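Local coordinates for uncharacterized protein (PDB 1ZBP) that is of unknown function but belongs to the ImpE family, joining an N-terminal array of helices to a C-terminal region rich in beta strands, at residues I173-K179 against P191-D197; P207-S213 against L236-C242. All blocks are in the same frame, centred on the assembly; numbering follows the deposited sequence.

Interaction 1: I173-K179 against P191-D197; sequences INTLEIK and PVEFDID
Asn174 and Thr175 both donate their backbone N-H to the carbonyl O of Asp195, from Asn174 N at 3.0 Å and Thr175 N at 3.3 Å. One carbonyl answering two successive amides marks a beta bulge, across which the antiparallel register slips by one residue. Beyond it the pairing is regular: Glu177 and Glu193 exchange backbone bonds in both directions, and Lys179 N reaches Pro191 O at 3.2 Å.

At the bulge the Asn174 side chain turns toward the partner strand. Its ND2 gives a 2.8 Å bond to Asp197 OD2, in its own amide plane but from above the carboxylate plane; a weak, longer bond runs to Asp195 OD2.

On the same face as Thr175, Glu177 and Glu193 lie side by side, OE2 of Glu177 3.2 Å from OE1 of Glu193, a close approach of like charges that might raise the pKa of one of them. Lys179, bent at chi3 (54°), carries CE and NZ across Pro191 CB, with NZ 4.0 Å from Glu193 OE2, too long for a salt bridge.

The other face is apolar: Leu176 CD2 meets Phe194 CB at 3.6 Å, flanked by Ile173, Ile178, Val192 and Ile196. Within the large antiparallel sheet this hairpin lies between strands 257-260 and 202-207, its apolar face packing on strand 155-159.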
# COMPACT_ATOMS: atom_id res chain seq x y z
N ILE A 173 3.85 14.40 7.32
CA ILE A 173 4.29 14.66 5.96
C ILE A 173 4.46 16.14 5.65
O ILE A 173 3.58 16.95 5.96
CB ILE A 173 3.29 14.09 4.91
CG1 ILE A 173 3.22 12.56 5.02
CG2 ILE A 173 3.70 14.50 3.52
CD1 ILE A 173 2.05 11.95 4.27
N ASN A 174 5.59 16.48 5.04
CA ASN A 174 5.90 17.84 4.62
C ASN A 174 5.64 17.92 3.10
O ASN A 174 4.89 18.78 2.64
CB ASN A 174 7.35 18.19 4.94
CG ASN A 174 7.68 18.11 6.43
OD1 ASN A 174 6.98 18.68 7.28
ND2 ASN A 174 8.75 17.39 6.76
N THR A 175 6.26 17.04 2.32
CA THR A 175 6.01 17.01 0.89
C THR A 175 5.79 15.56 0.48
O THR A 175 6.32 14.65 1.11
CB THR A 175 7.20 17.57 0.04
OG1 THR A 175 8.40 16.87 0.38
CG2 THR A 175 7.39 19.08 0.27
N LEU A 176 4.98 15.34 -0.55
CA LEU A 176 4.74 13.96 -1.01
C LEU A 176 4.46 14.03 -2.49
O LEU A 176 3.74 14.90 -2.96
CB LEU A 176 3.54 13.34 -0.26
CG LEU A 176 3.25 11.84 -0.35
CD1 LEU A 176 2.49 11.55 -1.60
CD2 LEU A 176 4.55 11.02 -0.29
N GLU A 177 5.06 13.12 -3.24
CA GLU A 177 4.85 13.10 -4.68
C GLU A 177 4.60 11.67 -5.13
O GLU A 177 5.40 10.77 -4.87
CB GLU A 177 6.08 13.67 -5.40
CG GLU A 177 5.96 13.70 -6.93
CD GLU A 177 7.30 13.90 -7.65
OE1 GLU A 177 7.31 13.85 -8.91
OE2 GLU A 177 8.34 14.10 -6.96
N ILE A 178 3.48 11.47 -5.80
CA ILE A 178 3.13 10.15 -6.30
C ILE A 178 3.41 10.14 -7.80
O ILE A 178 2.81 10.90 -8.55
CB ILE A 178 1.67 9.84 -6.04
CG1 ILE A 178 1.36 10.07 -4.56
CG2 ILE A 178 1.37 8.38 -6.40
CD1 ILE A 178 -0.06 9.78 -4.18
N LYS A 179 4.33 9.29 -8.21
CA LYS A 179 4.73 9.19 -9.60
C LYS A 179 3.74 8.37 -10.41
O LYS A 179 2.85 7.71 -9.86
CB LYS A 179 6.15 8.62 -9.71
CG LYS A 179 7.25 9.66 -9.46
CD LYS A 179 8.53 9.06 -8.85
CE LYS A 179 9.08 7.88 -9.67
NZ LYS A 179 10.39 7.34 -9.15
N PRO A 191 5.89 4.25 -6.99
CA PRO A 191 7.10 4.91 -6.50
C PRO A 191 6.71 6.29 -6.00
O PRO A 191 5.89 6.97 -6.63
CB PRO A 191 7.99 4.97 -7.74
CG PRO A 191 7.54 3.75 -8.53
CD PRO A 191 6.05 3.86 -8.40
N VAL A 192 7.24 6.68 -4.85
CA VAL A 192 6.92 7.99 -4.32
C VAL A 192 8.15 8.67 -3.76
O VAL A 192 9.07 8.01 -3.27
CB VAL A 192 5.84 7.91 -3.20
CG1 VAL A 192 4.53 7.35 -3.75
CG2 VAL A 192 6.34 7.06 -2.05
N GLU A 193 8.18 9.99 -3.88
CA GLU A 193 9.26 10.83 -3.37
C GLU A 193 8.62 11.60 -2.23
O GLU A 193 7.57 12.21 -2.43
CB GLU A 193 9.74 11.83 -4.43
CG GLU A 193 11.16 11.60 -4.96
CD GLU A 193 11.18 11.11 -6.40
OE1 GLU A 193 10.50 11.73 -7.25
OE2 GLU A 193 11.89 10.11 -6.67
N PHE A 194 9.24 11.59 -1.06
CA PHE A 194 8.67 12.30 0.08
C PHE A 194 9.69 13.08 0.90
O PHE A 194 10.87 13.18 0.55
CB PHE A 194 7.94 11.30 0.98
CG PHE A 194 8.81 10.15 1.42
CD1 PHE A 194 9.80 10.33 2.37
CD2 PHE A 194 8.63 8.89 0.88
CE1 PHE A 194 10.61 9.26 2.78
CE2 PHE A 194 9.43 7.82 1.28
CZ PHE A 194 10.42 8.00 2.23
N ASP A 195 9.20 13.64 2.00
CA ASP A 195 9.98 14.42 2.96
C ASP A 195 9.08 14.46 4.18
O ASP A 195 8.23 15.34 4.29
CB ASP A 195 10.23 15.84 2.43
CG ASP A 195 10.90 16.74 3.47
OD1 ASP A 195 11.22 17.90 3.12
OD2 ASP A 195 11.10 16.31 4.63
N ILE A 196 9.26 13.49 5.07
CA ILE A 196 8.44 13.43 6.27
C ILE A 196 9.32 13.57 7.51
O ILE A 196 10.50 13.22 7.49
CB ILE A 196 7.64 12.09 6.35
CG1 ILE A 196 8.52 10.97 6.88
CG2 ILE A 196 7.13 11.68 4.96
CD1 ILE A 196 7.95 10.27 8.09
N ASP A 197 8.73 14.09 8.58
CA ASP A 197 9.43 14.26 9.84
C ASP A 197 9.84 12.89 10.36
O ASP A 197 9.01 11.98 10.41
CB ASP A 197 8.50 14.95 10.84
CG ASP A 197 8.03 16.30 10.35
OD1 ASP A 197 6.98 16.79 10.83
OD2 ASP A 197 8.72 16.87 9.48

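Interaction 2: P207-S213 against L236-C242; sequences PMTYVDS and LGLGLKC
Gly239 O takes the 2.9 Å bond from Tyr210 N, nearly straight at 161°, while Thr209 OG1 stands close by, itself hydrogen-bonded to Gln218 O. This bond and the weak one from Lys241 N to Met208 O join the backbones on either side of the Thr209-Leu240 bridge.

The Tyr210 ring is wedged between backbone and side chain. Gly237 N lies over one face, and with no side chain on this glycine the ring sits directly against its backbone, Tyr210 CD2 3.4 Å from Gly237 C. Over the opposite face runs the extended Lys241 chain, its CG 3.8 Å from the ring centroid in a CH-pi contact offset toward the rim. With CG anti to its carbonyl carbon (chi1 -70°), the tyrosine extends along the partner backbone, and its OH accepts a weak bond from Cys242 N while also bonding Asp147. Lys241 NZ ends in a salt bridge with Glu157, plus a weak bond to Pro207 O.

Farther along, a water joins Asp212 N and OD2 to Gly237 O, lying 2.8 Å from Gly237 O; Asp212 OD2 also pairs with Arg151. Leu238 CD2 packs on Asp212 CB at 3.5 Å.

Tyr210 to Ser213 form a type I beta turn, and Ser213 OG donates to Tyr210 O at 2.7 Å. The arrangement is that of a turn-bearing loop docked by a single backbone bridge, Thr209 with Leu240, on the chain that continues from strand 235-239.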
# COMPACT_ATOMS: atom_id res chain seq x y z
N PRO A 207 1.69 1.23 -1.24
CA PRO A 207 0.71 0.33 -1.83
C PRO A 207 -0.51 1.20 -2.18
O PRO A 207 -1.02 1.93 -1.34
CB PRO A 207 0.46 -0.70 -0.71
CG PRO A 207 0.74 0.07 0.53
CD PRO A 207 1.98 0.88 0.16
N MSE A 208 -0.93 1.13 -3.43
CA MSE A 208 -2.05 1.91 -3.96
C MSE A 208 -3.42 1.29 -3.69
O MSE A 208 -4.44 1.90 -3.98
CB MSE A 208 -1.84 2.09 -5.47
CG MSE A 208 -1.88 3.51 -6.00
SE MSE A 208 -0.79 4.80 -5.03
CE MSE A 208 -1.51 6.40 -5.90
N THR A 209 -3.44 0.09 -3.12
CA THR A 209 -4.69 -0.62 -2.84
C THR A 209 -4.77 -1.03 -1.37
O THR A 209 -3.75 -1.16 -0.72
CB THR A 209 -4.80 -1.89 -3.72
OG1 THR A 209 -6.14 -2.40 -3.67
CG2 THR A 209 -3.85 -2.95 -3.23
N TYR A 210 -5.98 -1.24 -0.84
CA TYR A 210 -6.11 -1.65 0.55
C TYR A 210 -5.60 -3.06 0.78
O TYR A 210 -5.59 -3.87 -0.13
CB TYR A 210 -7.56 -1.52 1.01
CG TYR A 210 -7.99 -0.09 1.15
CD1 TYR A 210 -7.34 0.77 2.05
CD2 TYR A 210 -8.97 0.44 0.33
CE1 TYR A 210 -7.67 2.11 2.12
CE2 TYR A 210 -9.30 1.77 0.40
CZ TYR A 210 -8.65 2.60 1.29
OH TYR A 210 -9.01 3.92 1.35
N VAL A 211 -5.21 -3.36 2.02
CA VAL A 211 -4.68 -4.67 2.37
C VAL A 211 -5.71 -5.80 2.29
O VAL A 211 -5.35 -6.95 1.99
CB VAL A 211 -4.01 -4.64 3.78
CG1 VAL A 211 -5.06 -4.54 4.88
CG2 VAL A 211 -3.13 -5.86 3.96
N ASP A 212 -6.97 -5.49 2.52
CA ASP A 212 -8.02 -6.50 2.46
C ASP A 212 -8.56 -6.79 1.06
O ASP A 212 -9.34 -7.72 0.88
CB ASP A 212 -9.19 -6.12 3.38
CG ASP A 212 -8.85 -6.27 4.84
OD1 ASP A 212 -8.55 -7.40 5.27
OD2 ASP A 212 -8.88 -5.25 5.57
N SER A 213 -8.16 -6.01 0.05
CA SER A 213 -8.67 -6.24 -1.30
C SER A 213 -8.61 -7.72 -1.68
O SER A 213 -7.56 -8.36 -1.56
CB SER A 213 -7.93 -5.35 -2.31
OG SER A 213 -6.55 -5.36 -2.11
N LEU A 236 -13.85 -0.74 6.53
CA LEU A 236 -12.55 -1.07 5.96
C LEU A 236 -12.65 -0.87 4.46
O LEU A 236 -13.74 -0.68 3.95
CB LEU A 236 -12.15 -2.51 6.26
CG LEU A 236 -11.95 -2.85 7.73
CD1 LEU A 236 -11.35 -4.25 7.83
CD2 LEU A 236 -11.03 -1.84 8.41
N GLY A 237 -11.54 -0.92 3.75
CA GLY A 237 -11.60 -0.71 2.31
C GLY A 237 -11.19 -1.90 1.49
O GLY A 237 -10.61 -2.86 2.01
N LEU A 238 -11.50 -1.85 0.21
CA LEU A 238 -11.16 -2.91 -0.72
C LEU A 238 -10.90 -2.26 -2.07
O LEU A 238 -11.74 -1.53 -2.60
CB LEU A 238 -12.31 -3.92 -0.84
CG LEU A 238 -12.81 -4.59 0.44
CD1 LEU A 238 -14.04 -5.43 0.15
CD2 LEU A 238 -11.71 -5.45 1.02
N GLY A 239 -9.72 -2.52 -2.62
CA GLY A 239 -9.39 -1.94 -3.90
C GLY A 239 -8.67 -0.61 -3.76
O GLY A 239 -8.05 -0.35 -2.74
N LEU A 240 -8.77 0.23 -4.80
CA LEU A 240 -8.12 1.55 -4.86
C LEU A 240 -8.42 2.45 -3.65
O LEU A 240 -9.56 2.63 -3.27
CB LEU A 240 -8.56 2.24 -6.16
CG LEU A 240 -7.81 3.52 -6.53
CD1 LEU A 240 -6.36 3.17 -6.88
CD2 LEU A 240 -8.50 4.21 -7.70
N LYS A 241 -7.40 3.04 -3.04
CA LYS A 241 -7.62 3.91 -1.90
C LYS A 241 -8.35 5.18 -2.32
O LYS A 241 -8.19 5.66 -3.45
CB LYS A 241 -6.29 4.23 -1.21
CG LYS A 241 -5.56 2.99 -0.65
CD LYS A 241 -4.30 3.35 0.16
CE LYS A 241 -3.61 2.09 0.70
NZ LYS A 241 -2.40 2.42 1.54
N CYS A 242 -9.14 5.74 -1.41
CA CYS A 242 -9.92 6.95 -1.67
C CYS A 242 -9.66 7.71 -0.36
O CYS A 242 -9.75 7.12 0.70
CB CYS A 242 -11.43 6.59 -1.85
SG CYS A 242 -12.50 7.58 -3.06
O HOH W 1 -8.49 -3.14 3.78

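How the interactions relate
The two contacts follow one another along the chain: strand 202-207, which pairs with strand 189-196 of interaction 1, runs straight into the loop of interaction 2. Their centres are about 19 Å apart, yet they touch where Ile178 CG2 packs against CE of selenomethionine Met208 at 3.5 Å; both side chains also meet Ile252. Strand 155-159 is another shared neighbour, lying against the apolar face of the hairpin and supplying Glu157 to Lys241. Interaction 1 is antiparallel sheet pairing with one bulge, whereas interaction 2 fixes an irregular loop, more deeply buried, mainly through a tyrosine. All four segments belong to the part of the chain related to ImpE proteins.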